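Local coordinates for lipolytic protein G-D-S-L family (Chitinophaga pinensis, PDB 4Q7Q) that is of unknown function but is probably a lipase or esterase of the GDSL/SGNH hydrolase type that cleaves ester bonds, at residues A[11-16]-A[79-84]; A[27-32]-A[232-237]; A[128-133]-A[187-192]; A[159-164]-A[177-182]; A[196-201]-A[212-217]. All coordinates share one frame; numbering follows the deposited sequence.

Interaction 1: A[11-16]-A[79-84]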
# COMPACT_ATOMS: atom_id res chain seq x y z
N ILE A 11 9.57 -1.80 -4.62
CA ILE A 11 8.80 -3.03 -4.72
C ILE A 11 7.47 -2.79 -4.05
O ILE A 11 7.41 -2.23 -2.94
CB ILE A 11 9.55 -4.20 -4.05
CG1 ILE A 11 10.87 -4.45 -4.78
CG2 ILE A 11 8.68 -5.48 -4.02
CD1 ILE A 11 11.76 -5.44 -4.10
N GLY A 12 6.39 -3.19 -4.69
CA GLY A 12 5.09 -2.96 -4.09
C GLY A 12 3.93 -3.55 -4.85
O GLY A 12 4.12 -4.41 -5.73
N ASP A 13 2.74 -3.11 -4.48
CA ASP A 13 1.49 -3.55 -5.10
C ASP A 13 0.91 -2.40 -5.93
O ASP A 13 1.67 -1.61 -6.49
CB ASP A 13 0.51 -4.04 -4.03
CG ASP A 13 0.36 -3.06 -2.87
OD1 ASP A 13 0.40 -1.83 -3.11
OD2 ASP A 13 0.22 -3.51 -1.71
N SER A 14 -0.41 -2.27 -6.00
CA SER A 14 -1.02 -1.23 -6.83
C SER A 14 -0.65 0.18 -6.37
O SER A 14 -0.53 1.08 -7.18
CB SER A 14 -2.54 -1.36 -6.86
OG SER A 14 -3.05 -1.44 -5.55
N ILE A 15 -0.48 0.37 -5.07
CA ILE A 15 -0.15 1.70 -4.56
C ILE A 15 1.17 2.21 -5.17
O ILE A 15 1.33 3.41 -5.41
CB ILE A 15 -0.17 1.71 -3.03
CG1 ILE A 15 -1.61 1.46 -2.56
CG2 ILE A 15 0.36 3.01 -2.46
CD1 ILE A 15 -1.76 1.19 -1.08
N THR A 16 2.07 1.28 -5.48
CA THR A 16 3.34 1.59 -6.13
C THR A 16 3.18 1.60 -7.65
O THR A 16 3.61 2.53 -8.32
CB THR A 16 4.41 0.56 -5.71
OG1 THR A 16 4.58 0.65 -4.29
CG2 THR A 16 5.74 0.81 -6.41
N GLY A 79 1.46 -5.83 1.64
CA GLY A 79 0.74 -6.41 2.75
C GLY A 79 -0.76 -6.17 2.71
O GLY A 79 -1.53 -6.99 3.21
N THR A 80 -1.18 -5.07 2.11
CA THR A 80 -2.60 -4.75 2.11
C THR A 80 -3.41 -5.81 1.35
O THR A 80 -4.51 -6.19 1.78
CB THR A 80 -2.89 -3.31 1.61
OG1 THR A 80 -4.20 -2.92 2.03
CG2 THR A 80 -2.76 -3.18 0.10
N ASN A 81 -2.85 -6.34 0.27
CA ASN A 81 -3.56 -7.39 -0.46
C ASN A 81 -3.51 -8.73 0.25
O ASN A 81 -4.45 -9.50 0.16
CB ASN A 81 -3.06 -7.50 -1.90
CG ASN A 81 -3.35 -6.24 -2.69
OD1 ASN A 81 -4.38 -5.61 -2.51
ND2 ASN A 81 -2.42 -5.87 -3.57
N ASP A 82 -2.41 -9.00 0.95
CA ASP A 82 -2.31 -10.18 1.80
C ASP A 82 -3.42 -10.18 2.84
O ASP A 82 -4.06 -11.20 3.08
CB ASP A 82 -0.97 -10.22 2.53
CG ASP A 82 0.20 -10.24 1.58
OD1 ASP A 82 0.45 -9.21 0.93
OD2 ASP A 82 0.89 -11.28 1.51
N TRP A 83 -3.63 -9.03 3.47
CA TRP A 83 -4.71 -8.89 4.44
C TRP A 83 -6.07 -9.18 3.82
O TRP A 83 -6.86 -9.98 4.36
CB TRP A 83 -4.71 -7.49 5.08
CG TRP A 83 -5.96 -7.24 5.89
CD1 TRP A 83 -6.23 -7.71 7.14
CD2 TRP A 83 -7.10 -6.46 5.49
NE1 TRP A 83 -7.48 -7.27 7.54
CE2 TRP A 83 -8.03 -6.51 6.55
CE3 TRP A 83 -7.42 -5.74 4.33
CZ2 TRP A 83 -9.26 -5.86 6.49
CZ3 TRP A 83 -8.64 -5.09 4.28
CH2 TRP A 83 -9.55 -5.16 5.36
N TRP A 84 -6.36 -8.55 2.69
CA TRP A 84 -7.67 -8.74 2.07
C TRP A 84 -7.88 -10.20 1.66
O TRP A 84 -9.00 -10.71 1.73
CB TRP A 84 -7.89 -7.79 0.89
CG TRP A 84 -9.24 -8.01 0.29
CD1 TRP A 84 -9.53 -8.51 -0.95
CD2 TRP A 84 -10.49 -7.83 0.95
NE1 TRP A 84 -10.89 -8.62 -1.11
CE2 TRP A 84 -11.50 -8.21 0.05
CE3 TRP A 84 -10.87 -7.36 2.22
CZ2 TRP A 84 -12.86 -8.14 0.36
CZ3 TRP A 84 -12.22 -7.30 2.54
CH2 TRP A 84 -13.19 -7.68 1.61
O HOH W 1 0.05 -6.09 -0.99
O HOH W 2 0.45 -2.73 1.22
O HOH W 3 -2.97 -3.97 -5.25
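Asp13 faces Thr80 and Asn81 where two sequence blocks of the SGNH hydrolases meet, Gly-Asp-Ser at 12-14 and Gly-Thr-Asn-Asp at 79-82; Ser14, bonded to His238, is probably the nucleophile. Followed outward, the aspartate first offers CB, 3.5 Å from Asn81 ND2, with amide and carboxylate planes 58° apart. CG lies between the backbone N and the carbonyl carbon (chi1 49°), which lets OD1 turn back to make the capping bond of Asp13, the N-cap of helix 14-17. There OD1 accepts from Ile15 N at 3.1 Å, on its anti side, somewhat out of the carboxylate plane. OD2 meets Thr80 CG2 at 3.5 Å and takes protons from two waters. Water 1, 2.7 Å from OD2, also accepts from Gly79 N and Asn81 N, while water 2 accepts from Thr80 N. With alanine in place of Asp13, both waters would probably lose an acceptor and Ile15 N its cap. Asn81 ND2 donates to Trp54 O and to water 3, which also bonds Ser14 OG; as in relatives, it may line an oxyanion hole. The contact thus joins the C-terminal end of strand 6-12 to the start of helix 80-85, with Ile15 against Phe77 of strand 73-77.

Interaction 2: A[27-32]-A[232-237]; sequences NRVSKG and LTYDGL
Arg28 and Val29 close on Tyr234, the residue just before the Asp-Gly-Leu-His block (235-238) that in SGNH hydrolases carries the catalytic aspartate and histidine. Arg28 comes first along the loop 27-32. Its CB lies 3.8 Å from Tyr234 CB, and a bend at chi2 (-116°) brings CD back to 4.0 Å from that same Tyr234 CB. The aliphatic chain therefore wraps the root of the tyrosine, while the guanidinium stands almost perpendicular to the ring, 84° between planes. NH1 is hydrogen-bonded to Tyr225 O, and Tyr234 O lies at the guanidinium edge, 3.1 Å from Arg28 NH1. Val29 follows, its side chain crossing that of Tyr234 at about a right angle with Val29 CG2 3.6 Å from Tyr234 CD2. Farther on, Ser30 N and Lys31 N both bond Asp241 OD1, tying the loop to the start of helix 241-257. Across the contact, Tyr234 lies within a turn held by two side chains: Thr233 OG1 accepts from Gly236 N in an ST motif. Asp235 OD2 bonds His238 ND1, consistent with a charge relay, and Asp235 OD1 accepts from Leu237 N at 2.9 Å, an Asx turn with an N-H...O angle of 158°.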
# COMPACT_ATOMS: atom_id res chain seq x y z
N ASN A 27 -7.58 9.09 -13.79
CA ASN A 27 -6.94 10.41 -13.76
C ASN A 27 -7.31 11.25 -12.54
O ASN A 27 -7.25 12.48 -12.58
CB ASN A 27 -7.19 11.16 -15.07
CG ASN A 27 -6.69 10.40 -16.27
OD1 ASN A 27 -5.49 10.15 -16.40
ND2 ASN A 27 -7.61 10.01 -17.14
N ARG A 28 -7.69 10.58 -11.45
CA ARG A 28 -7.94 11.26 -10.18
C ARG A 28 -6.64 11.69 -9.52
O ARG A 28 -6.63 12.56 -8.66
CB ARG A 28 -8.71 10.35 -9.22
CG ARG A 28 -10.09 9.93 -9.71
CD ARG A 28 -11.20 10.46 -8.81
NE ARG A 28 -12.51 10.15 -9.37
CZ ARG A 28 -13.47 9.48 -8.74
NH1 ARG A 28 -13.29 9.05 -7.50
NH2 ARG A 28 -14.63 9.27 -9.35
N VAL A 29 -5.54 11.05 -9.93
CA VAL A 29 -4.22 11.33 -9.37
C VAL A 29 -3.31 11.91 -10.44
O VAL A 29 -3.31 11.44 -11.58
CB VAL A 29 -3.59 10.03 -8.81
CG1 VAL A 29 -2.17 10.28 -8.31
CG2 VAL A 29 -4.47 9.45 -7.72
N SER A 30 -2.52 12.92 -10.08
CA SER A 30 -1.59 13.53 -11.04
C SER A 30 -0.12 13.18 -10.76
O SER A 30 0.70 13.21 -11.67
CB SER A 30 -1.80 15.04 -11.12
OG SER A 30 -1.44 15.67 -9.90
N LYS A 31 0.20 12.86 -9.51
CA LYS A 31 1.56 12.47 -9.16
C LYS A 31 1.53 11.41 -8.07
O LYS A 31 0.97 11.63 -6.99
CB LYS A 31 2.39 13.67 -8.69
CG LYS A 31 2.76 14.69 -9.78
CD LYS A 31 3.63 15.81 -9.21
CE LYS A 31 3.94 16.86 -10.26
NZ LYS A 31 4.83 17.94 -9.75
N GLY A 32 2.14 10.26 -8.35
CA GLY A 32 2.24 9.18 -7.38
C GLY A 32 3.37 9.38 -6.40
O GLY A 32 4.09 10.37 -6.48
N LEU A 232 -7.81 11.34 1.33
CA LEU A 232 -6.49 10.71 1.29
C LEU A 232 -6.40 9.64 0.20
O LEU A 232 -5.30 9.28 -0.21
CB LEU A 232 -6.14 10.08 2.64
CG LEU A 232 -5.87 11.03 3.80
CD1 LEU A 232 -5.61 10.20 5.04
CD2 LEU A 232 -4.68 11.92 3.47
N THR A 233 -7.56 9.12 -0.20
CA THR A 233 -7.67 8.16 -1.29
C THR A 233 -8.73 8.63 -2.27
O THR A 233 -9.53 9.52 -1.95
CB THR A 233 -8.11 6.75 -0.80
OG1 THR A 233 -9.48 6.79 -0.36
CG2 THR A 233 -7.18 6.24 0.30
N TYR A 234 -8.75 8.04 -3.46
CA TYR A 234 -9.78 8.38 -4.45
C TYR A 234 -10.84 7.28 -4.56
O TYR A 234 -11.86 7.46 -5.22
CB TYR A 234 -9.16 8.71 -5.83
CG TYR A 234 -8.43 7.54 -6.47
CD1 TYR A 234 -9.12 6.56 -7.19
CD2 TYR A 234 -7.05 7.41 -6.35
CE1 TYR A 234 -8.46 5.48 -7.76
CE2 TYR A 234 -6.38 6.34 -6.92
CZ TYR A 234 -7.09 5.38 -7.63
OH TYR A 234 -6.43 4.31 -8.19
N ASP A 235 -10.61 6.15 -3.88
CA ASP A 235 -11.51 5.00 -3.99
C ASP A 235 -11.59 4.19 -2.69
O ASP A 235 -12.05 3.05 -2.70
CB ASP A 235 -11.07 4.08 -5.14
CG ASP A 235 -9.69 3.48 -4.92
OD1 ASP A 235 -9.10 3.69 -3.83
OD2 ASP A 235 -9.19 2.80 -5.84
N GLY A 236 -11.12 4.77 -1.59
CA GLY A 236 -11.12 4.07 -0.32
C GLY A 236 -9.78 3.47 0.04
O GLY A 236 -9.47 3.29 1.23
N LEU A 237 -8.97 3.19 -0.97
CA LEU A 237 -7.76 2.39 -0.80
C LEU A 237 -6.52 3.05 -1.38
O LEU A 237 -5.49 3.16 -0.71
CB LEU A 237 -7.97 1.01 -1.43
CG LEU A 237 -6.78 0.06 -1.61
CD1 LEU A 237 -6.11 -0.31 -0.29
CD2 LEU A 237 -7.21 -1.19 -2.36

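Interaction 3: A[128-133]-A[187-192]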
# COMPACT_ATOMS: atom_id res chain seq x y z
N THR A 128 4.94 0.07 6.02
CA THR A 128 3.73 -0.63 6.48
C THR A 128 2.53 -0.29 5.61
O THR A 128 2.47 0.78 5.01
CB THR A 128 3.35 -0.28 7.93
OG1 THR A 128 2.94 1.09 8.00
CG2 THR A 128 4.52 -0.52 8.88
N PRO A 129 1.56 -1.21 5.54
CA PRO A 129 0.35 -0.85 4.81
C PRO A 129 -0.33 0.37 5.42
O PRO A 129 -0.31 0.58 6.64
CB PRO A 129 -0.55 -2.08 4.97
CG PRO A 129 0.39 -3.20 5.19
CD PRO A 129 1.55 -2.62 5.96
N MSE A 130 -0.92 1.19 4.56
CA MSE A 130 -1.75 2.28 5.02
C MSE A 130 -3.11 1.73 5.43
O MSE A 130 -3.55 0.70 4.92
CB MSE A 130 -1.94 3.29 3.88
CG MSE A 130 -2.61 4.59 4.31
SE MSE A 130 -2.52 6.02 2.98
CE MSE A 130 -3.96 5.40 1.82
N GLN A 131 -3.78 2.41 6.35
CA GLN A 131 -5.17 2.06 6.62
C GLN A 131 -5.98 2.25 5.34
O GLN A 131 -5.58 2.97 4.41
CB GLN A 131 -5.72 2.88 7.78
CG GLN A 131 -5.03 2.53 9.08
CD GLN A 131 -5.62 3.21 10.29
OE1 GLN A 131 -6.83 3.13 10.53
NE2 GLN A 131 -4.78 3.87 11.07
N ARG A 132 -7.11 1.57 5.27
CA ARG A 132 -7.95 1.63 4.08
C ARG A 132 -9.40 1.62 4.49
O ARG A 132 -9.80 0.90 5.41
CB ARG A 132 -7.65 0.44 3.17
CG ARG A 132 -7.61 -0.90 3.86
CD ARG A 132 -7.13 -2.01 2.95
NE ARG A 132 -8.13 -2.39 1.95
CZ ARG A 132 -7.93 -3.29 0.99
NH1 ARG A 132 -6.75 -3.90 0.89
NH2 ARG A 132 -8.90 -3.58 0.14
N ASN A 133 -10.20 2.45 3.83
CA ASN A 133 -11.63 2.37 4.06
C ASN A 133 -12.27 1.47 3.01
O ASN A 133 -11.55 0.76 2.31
CB ASN A 133 -12.29 3.75 4.14
CG ASN A 133 -13.35 3.80 5.21
OD1 ASN A 133 -14.16 2.89 5.33
ND2 ASN A 133 -13.33 4.86 6.03
N ARG A 187 -11.06 8.08 8.93
CA ARG A 187 -12.04 9.14 8.72
C ARG A 187 -11.64 10.06 7.57
O ARG A 187 -12.48 10.76 7.01
CB ARG A 187 -12.24 9.96 10.00
CG ARG A 187 -11.07 10.87 10.37
CD ARG A 187 -11.27 11.53 11.74
NE ARG A 187 -10.95 10.60 12.82
CZ ARG A 187 -9.76 10.52 13.41
NH1 ARG A 187 -8.77 11.32 13.03
NH2 ARG A 187 -9.56 9.64 14.39
N ASN A 188 -10.36 10.03 7.20
CA ASN A 188 -9.86 10.91 6.15
C ASN A 188 -9.61 10.22 4.83
O ASN A 188 -9.07 10.83 3.91
CB ASN A 188 -8.60 11.64 6.61
CG ASN A 188 -8.90 12.80 7.52
OD1 ASN A 188 -9.89 13.50 7.33
ND2 ASN A 188 -8.05 13.01 8.52
N MSE A 189 -9.98 8.95 4.72
CA MSE A 189 -9.77 8.23 3.47
C MSE A 189 -10.65 8.76 2.34
O MSE A 189 -10.16 9.04 1.25
CB MSE A 189 -9.98 6.73 3.66
CG MSE A 189 -8.97 6.11 4.61
SE MSE A 189 -7.18 6.17 3.86
CE MSE A 189 -6.12 6.14 5.50
N VAL A 190 -11.95 8.92 2.62
CA VAL A 190 -12.89 9.46 1.64
C VAL A 190 -13.86 10.40 2.33
O VAL A 190 -14.13 10.24 3.52
CB VAL A 190 -13.69 8.34 0.92
CG1 VAL A 190 -12.79 7.49 0.04
CG2 VAL A 190 -14.45 7.48 1.94
N LYS A 191 -14.38 11.40 1.61
CA LYS A 191 -15.30 12.37 2.20
C LYS A 191 -16.69 11.77 2.46
O LYS A 191 -17.35 12.11 3.44
CB LYS A 191 -15.45 13.60 1.30
CG LYS A 191 -14.17 14.37 1.03
CD LYS A 191 -13.67 15.06 2.28
CE LYS A 191 -12.49 15.97 1.97
NZ LYS A 191 -12.88 17.12 1.11
N PHE A 192 -17.13 10.89 1.57
CA PHE A 192 -18.44 10.27 1.68
C PHE A 192 -18.55 9.13 0.69
O PHE A 192 -17.71 9.00 -0.21
CB PHE A 192 -19.57 11.27 1.43
CG PHE A 192 -19.54 11.90 0.06
CD1 PHE A 192 -18.85 13.09 -0.16
CD2 PHE A 192 -20.19 11.29 -1.01
CE1 PHE A 192 -18.82 13.66 -1.42
CE2 PHE A 192 -20.16 11.86 -2.27
CZ PHE A 192 -19.47 13.05 -2.47
O HOH W 4 -13.22 7.93 5.08
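In this α/β/α fold of the SGNH type, the loop leaving strand 123-127 of the parallel sheet is met by the loop leading into the outlying hairpin 193-206, chiefly through Met189 against Met130, Gln131 and Asn133. Both methionines are selenomethionines. They approach tip to tip, Met130 CE 3.9 Å from Met189 SE. A bend at chi2 (-66°) carries the end of Met189 along the other backbone, where its CE lies 3.4 Å from Gln131 O and its SE 3.6 Å from the same Gln131 O. Nearer the root, Met189 CB packs on Asn133 CB at 3.8 Å. The contact is thus largely apolar and buried, and the polar ends find partners in neighbouring loops: Gln131 NE2 bonds Tyr179 O, and Asn133 ND2 bonds Leu186 O. Backbone bonds of Asn133 to Gly236 and of Met189 to Thr233 tie both loops to the one bearing Asp235. Water 4 spans the contact, accepting from Val190 N at 2.9 Å and, weakly, from Asn133 ND2 at 3.2 Å.

Interaction 4: A[159-164]-A[177-182]; sequences EFANAV and DLYHHP
Tyr179 holds its CG opposite the backbone N (chi1 -169°), which carries the ring along the helix surface and presents CB to Ala161. In His180 the ring instead lies opposite the carbonyl carbon (chi1 -59°) and turns toward Asn162. The two alkyl carbons meet closely: Ala161 CB is 3.5 Å from Tyr179 CB and also brushes Tyr179 CG. Beside this pair, Asn162 OD1 comes to the edge of the imidazole, 3.6 Å from His180 CE1, with amide and ring planes only 9° apart. These contacts lie within a beta-alpha-beta unit of the parallel sheet, strand 123-127, helix 157-171 and strand 175-176, and set the helix against the type I turn 178-181 that follows the edge strand 175-176. Asp177 grips that turn twice. OD1 accepts from His180 N at 3.1 Å, met from above the carboxylate plane, in an Asx motif. OD2 accepts from His180 ND1 at 2.8 Å on its syn side. Tyr179 CD1 covers one face of the imidazole of His180, 3.6 Å above its plane and over its centre. His180 NE2 bonds Glu158 OE2, and two carboxylates on one ring would probably favour the protonated imidazole. The backbone N of Tyr179 bonds Thr128 OG1.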
# COMPACT_ATOMS: atom_id res chain seq x y z
N GLU A 159 -2.23 -6.01 12.25
CA GLU A 159 -1.31 -7.13 12.46
C GLU A 159 -0.25 -7.20 11.38
O GLU A 159 0.89 -7.58 11.63
CB GLU A 159 -2.06 -8.45 12.49
CG GLU A 159 -2.91 -8.63 13.71
CD GLU A 159 -3.65 -9.95 13.64
OE1 GLU A 159 -2.99 -11.00 13.67
OE2 GLU A 159 -4.89 -9.92 13.54
N PHE A 160 -0.64 -6.85 10.16
CA PHE A 160 0.28 -6.82 9.02
C PHE A 160 1.30 -5.70 9.19
O PHE A 160 2.49 -5.89 8.95
CB PHE A 160 -0.50 -6.72 7.71
CG PHE A 160 -1.28 -7.96 7.37
CD1 PHE A 160 -2.43 -8.28 8.07
CD2 PHE A 160 -0.84 -8.82 6.37
CE1 PHE A 160 -3.14 -9.44 7.78
CE2 PHE A 160 -1.54 -9.97 6.08
CZ PHE A 160 -2.69 -10.28 6.78
N ALA A 161 0.83 -4.53 9.59
CA ALA A 161 1.74 -3.43 9.88
C ALA A 161 2.71 -3.82 10.99
O ALA A 161 3.91 -3.53 10.92
CB ALA A 161 0.97 -2.19 10.27
N ASN A 162 2.20 -4.50 12.01
CA ASN A 162 3.04 -4.89 13.14
C ASN A 162 4.10 -5.91 12.74
O ASN A 162 5.24 -5.87 13.23
CB ASN A 162 2.19 -5.38 14.32
CG ASN A 162 1.40 -4.25 14.98
OD1 ASN A 162 1.70 -3.07 14.79
ND2 ASN A 162 0.41 -4.61 15.78
N ALA A 163 3.74 -6.83 11.85
CA ALA A 163 4.72 -7.78 11.32
C ALA A 163 5.87 -7.06 10.61
O ALA A 163 7.05 -7.37 10.83
CB ALA A 163 4.06 -8.77 10.39
N VAL A 164 5.53 -6.09 9.77
CA VAL A 164 6.55 -5.31 9.07
C VAL A 164 7.44 -4.57 10.07
O VAL A 164 8.67 -4.57 9.96
CB VAL A 164 5.91 -4.31 8.08
CG1 VAL A 164 6.97 -3.38 7.50
CG2 VAL A 164 5.16 -5.08 6.96
N ASP A 177 6.19 3.88 8.90
CA ASP A 177 4.95 3.38 9.48
C ASP A 177 3.77 4.21 9.02
O ASP A 177 3.36 5.16 9.69
CB ASP A 177 5.02 3.37 11.01
CG ASP A 177 3.92 2.54 11.65
OD1 ASP A 177 2.98 2.14 10.94
OD2 ASP A 177 3.99 2.29 12.88
N LEU A 178 3.21 3.86 7.86
CA LEU A 178 2.01 4.55 7.39
C LEU A 178 0.78 4.19 8.22
O LEU A 178 -0.11 5.02 8.41
CB LEU A 178 1.73 4.24 5.92
CG LEU A 178 2.85 4.59 4.94
CD1 LEU A 178 2.42 4.20 3.55
CD2 LEU A 178 3.21 6.07 5.03
N TYR A 179 0.71 2.95 8.70
CA TYR A 179 -0.46 2.50 9.43
C TYR A 179 -0.73 3.40 10.63
O TYR A 179 -1.87 3.80 10.88
CB TYR A 179 -0.33 1.04 9.90
CG TYR A 179 -1.66 0.54 10.40
CD1 TYR A 179 -2.10 0.85 11.68
CD2 TYR A 179 -2.52 -0.17 9.57
CE1 TYR A 179 -3.32 0.46 12.13
CE2 TYR A 179 -3.77 -0.58 10.03
CZ TYR A 179 -4.16 -0.26 11.32
OH TYR A 179 -5.39 -0.63 11.79
N HIS A 180 0.32 3.73 11.37
CA HIS A 180 0.17 4.55 12.57
C HIS A 180 0.48 6.03 12.35
O HIS A 180 0.59 6.79 13.31
CB HIS A 180 1.00 3.99 13.72
CG HIS A 180 0.64 2.57 14.09
ND1 HIS A 180 1.40 1.49 13.70
CD2 HIS A 180 -0.39 2.07 14.79
CE1 HIS A 180 0.85 0.38 14.16
NE2 HIS A 180 -0.24 0.71 14.83
N HIS A 181 0.60 6.44 11.09
CA HIS A 181 0.84 7.84 10.77
C HIS A 181 -0.34 8.69 11.24
O HIS A 181 -1.48 8.41 10.90
CB HIS A 181 1.05 7.99 9.26
CG HIS A 181 1.63 9.31 8.86
ND1 HIS A 181 0.98 10.50 9.07
CD2 HIS A 181 2.80 9.61 8.25
CE1 HIS A 181 1.73 11.49 8.61
NE2 HIS A 181 2.84 10.98 8.11
N PRO A 182 -0.07 9.73 12.04
CA PRO A 182 -1.17 10.50 12.63
C PRO A 182 -2.08 11.19 11.61
O PRO A 182 -3.22 11.55 11.95
CB PRO A 182 -0.45 11.54 13.51
CG PRO A 182 0.95 11.59 12.99
CD PRO A 182 1.25 10.21 12.48

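Interaction 5: A[196-201]-A[212-217]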
# COMPACT_ATOMS: atom_id res chain seq x y z
N LYS A 196 -27.71 5.02 -2.28
CA LYS A 196 -29.15 5.07 -2.14
C LYS A 196 -29.56 4.85 -0.69
O LYS A 196 -29.05 3.97 -0.01
CB LYS A 196 -29.83 4.04 -3.04
CG LYS A 196 -29.75 4.38 -4.52
CD LYS A 196 -30.58 3.43 -5.35
CE LYS A 196 -30.54 3.82 -6.82
NZ LYS A 196 -31.35 2.89 -7.64
N ASN A 197 -30.49 5.69 -0.23
CA ASN A 197 -31.09 5.55 1.09
C ASN A 197 -32.10 4.41 1.02
O ASN A 197 -33.04 4.47 0.25
CB ASN A 197 -31.77 6.88 1.44
CG ASN A 197 -32.43 6.88 2.80
OD1 ASN A 197 -32.70 5.83 3.38
ND2 ASN A 197 -32.71 8.07 3.31
N PRO A 198 -31.91 3.36 1.84
CA PRO A 198 -32.83 2.21 1.77
C PRO A 198 -34.29 2.54 2.06
O PRO A 198 -35.17 1.77 1.68
CB PRO A 198 -32.29 1.28 2.85
CG PRO A 198 -30.85 1.62 2.95
CD PRO A 198 -30.75 3.09 2.70
N LYS A 199 -34.55 3.66 2.72
CA LYS A 199 -35.92 4.02 3.06
C LYS A 199 -36.71 4.63 1.91
O LYS A 199 -37.94 4.58 1.90
CB LYS A 199 -35.96 4.96 4.27
CG LYS A 199 -35.50 4.33 5.57
CD LYS A 199 -35.86 5.22 6.75
CE LYS A 199 -35.42 4.62 8.07
NZ LYS A 199 -35.80 5.50 9.21
N ASN A 200 -36.01 5.19 0.93
CA ASN A 200 -36.70 5.90 -0.15
C ASN A 200 -36.08 5.78 -1.54
O ASN A 200 -36.66 6.26 -2.52
CB ASN A 200 -36.90 7.37 0.23
CG ASN A 200 -35.59 8.11 0.44
OD1 ASN A 200 -34.54 7.71 -0.08
ND2 ASN A 200 -35.63 9.20 1.20
N GLY A 201 -34.93 5.14 -1.64
CA GLY A 201 -34.28 4.93 -2.92
C GLY A 201 -33.58 6.15 -3.50
O GLY A 201 -33.11 6.11 -4.64
N VAL A 212 -20.83 2.79 6.67
CA VAL A 212 -20.66 1.38 7.01
C VAL A 212 -21.98 0.69 7.19
O VAL A 212 -22.08 -0.47 6.95
CB VAL A 212 -19.80 1.18 8.25
CG1 VAL A 212 -19.55 -0.29 8.50
CG2 VAL A 212 -18.49 1.88 8.06
N ASN A 213 -23.00 1.44 7.55
CA ASN A 213 -24.33 0.90 7.81
C ASN A 213 -25.28 0.92 6.62
O ASN A 213 -26.43 0.47 6.73
CB ASN A 213 -24.99 1.65 8.97
CG ASN A 213 -24.09 1.74 10.19
OD1 ASN A 213 -23.79 2.84 10.67
ND2 ASN A 213 -23.66 0.59 10.69
N ILE A 214 -24.83 1.45 5.49
CA ILE A 214 -25.70 1.58 4.32
C ILE A 214 -25.23 0.61 3.24
O ILE A 214 -24.06 0.61 2.87
CB ILE A 214 -25.70 3.02 3.76
CG1 ILE A 214 -26.00 4.04 4.87
CG2 ILE A 214 -26.70 3.15 2.62
CD1 ILE A 214 -27.40 3.93 5.43
N PRO A 215 -26.14 -0.24 2.74
CA PRO A 215 -25.75 -1.20 1.71
C PRO A 215 -25.32 -0.55 0.40
O PRO A 215 -25.94 0.42 -0.06
CB PRO A 215 -27.02 -2.02 1.48
CG PRO A 215 -27.81 -1.86 2.72
CD PRO A 215 -27.52 -0.47 3.21
N PHE A 216 -24.27 -1.09 -0.20
CA PHE A 216 -23.88 -0.73 -1.55
C PHE A 216 -24.10 -1.91 -2.48
O PHE A 216 -23.45 -2.95 -2.36
CB PHE A 216 -22.42 -0.28 -1.61
CG PHE A 216 -21.93 -0.06 -3.02
CD1 PHE A 216 -22.50 0.90 -3.83
CD2 PHE A 216 -20.90 -0.84 -3.54
CE1 PHE A 216 -22.06 1.10 -5.12
CE2 PHE A 216 -20.46 -0.65 -4.83
CZ PHE A 216 -21.04 0.32 -5.63
N ASN A 217 -25.04 -1.75 -3.40
CA ASN A 217 -25.28 -2.74 -4.44
C ASN A 217 -24.80 -2.17 -5.77
O ASN A 217 -25.42 -1.25 -6.30
CB ASN A 217 -26.77 -3.08 -4.51
CG ASN A 217 -27.10 -4.12 -5.57
OD1 ASN A 217 -26.21 -4.73 -6.16
ND2 ASN A 217 -28.39 -4.33 -5.81
O HOH W 5 -28.43 1.46 -0.20
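Ile214 sends its CG2 methyl to the backbone of the opposing loop, 3.6 Å from Lys196 O, and the same methyl lies 4.1 Å from Pro198 CD. CG2 stands opposite the backbone N (chi1 -52°), which points it at the loop; the isoleucine and proline side chains cross at about a right angle. Next to it the two prolines meet, Pro198 CG against Pro215 CD at 3.9 Å. Water 5 sits between the main chains, 2.6 Å from Lys196 O and 2.7 Å from Pro215 O; other acceptors compete for its protons, so both bonds need not hold at once. Segment 196-201 is the turn of the antiparallel hairpin 193-196/203-206, which juts from the sheet domain, and segment 212-217 packs against the turn and the adjoining strands, Ile214 also touching Leu195 and Tyr206. The turn itself is held by Asn197: its OD1 accepts from Lys199 N at 2.9 Å in an Asx turn, the donor lying above the carbonyl plane. Asn197 O takes two more bonds, from Asn200 N and from Gly201 N at 2.8 Å, and the positive phi of Gly201 (77°) favours glycine there. Lys196 is held at both ends, N to Asn221 OD1 and NZ to Asn220 OD1. Pro198, Ile214 and Pro215 also touch a crystal neighbour.

Interactions 1, 2 and 3 are buried and surround the probable active site: interaction 1 holds Ser14, interaction 2 holds Asp235, and interaction 3 passes close by. They touch one another, through Thr80 and Arg132 between interactions 1 and 3, and through Thr80 and Leu237 between interactions 1 and 2. Their chemistry differs, water-mediated and polar in the first, aromatic-aliphatic in the second, apolar and methionine-based in the third. Interaction 4, partly buried, packs against the loop after strand 123-127 that interaction 3 uses, Pro129 meeting Tyr179. Interaction 5 is a surface contact, its centre about 29 Å from that of the chain, built on two prolines, an isoleucine methyl and a water.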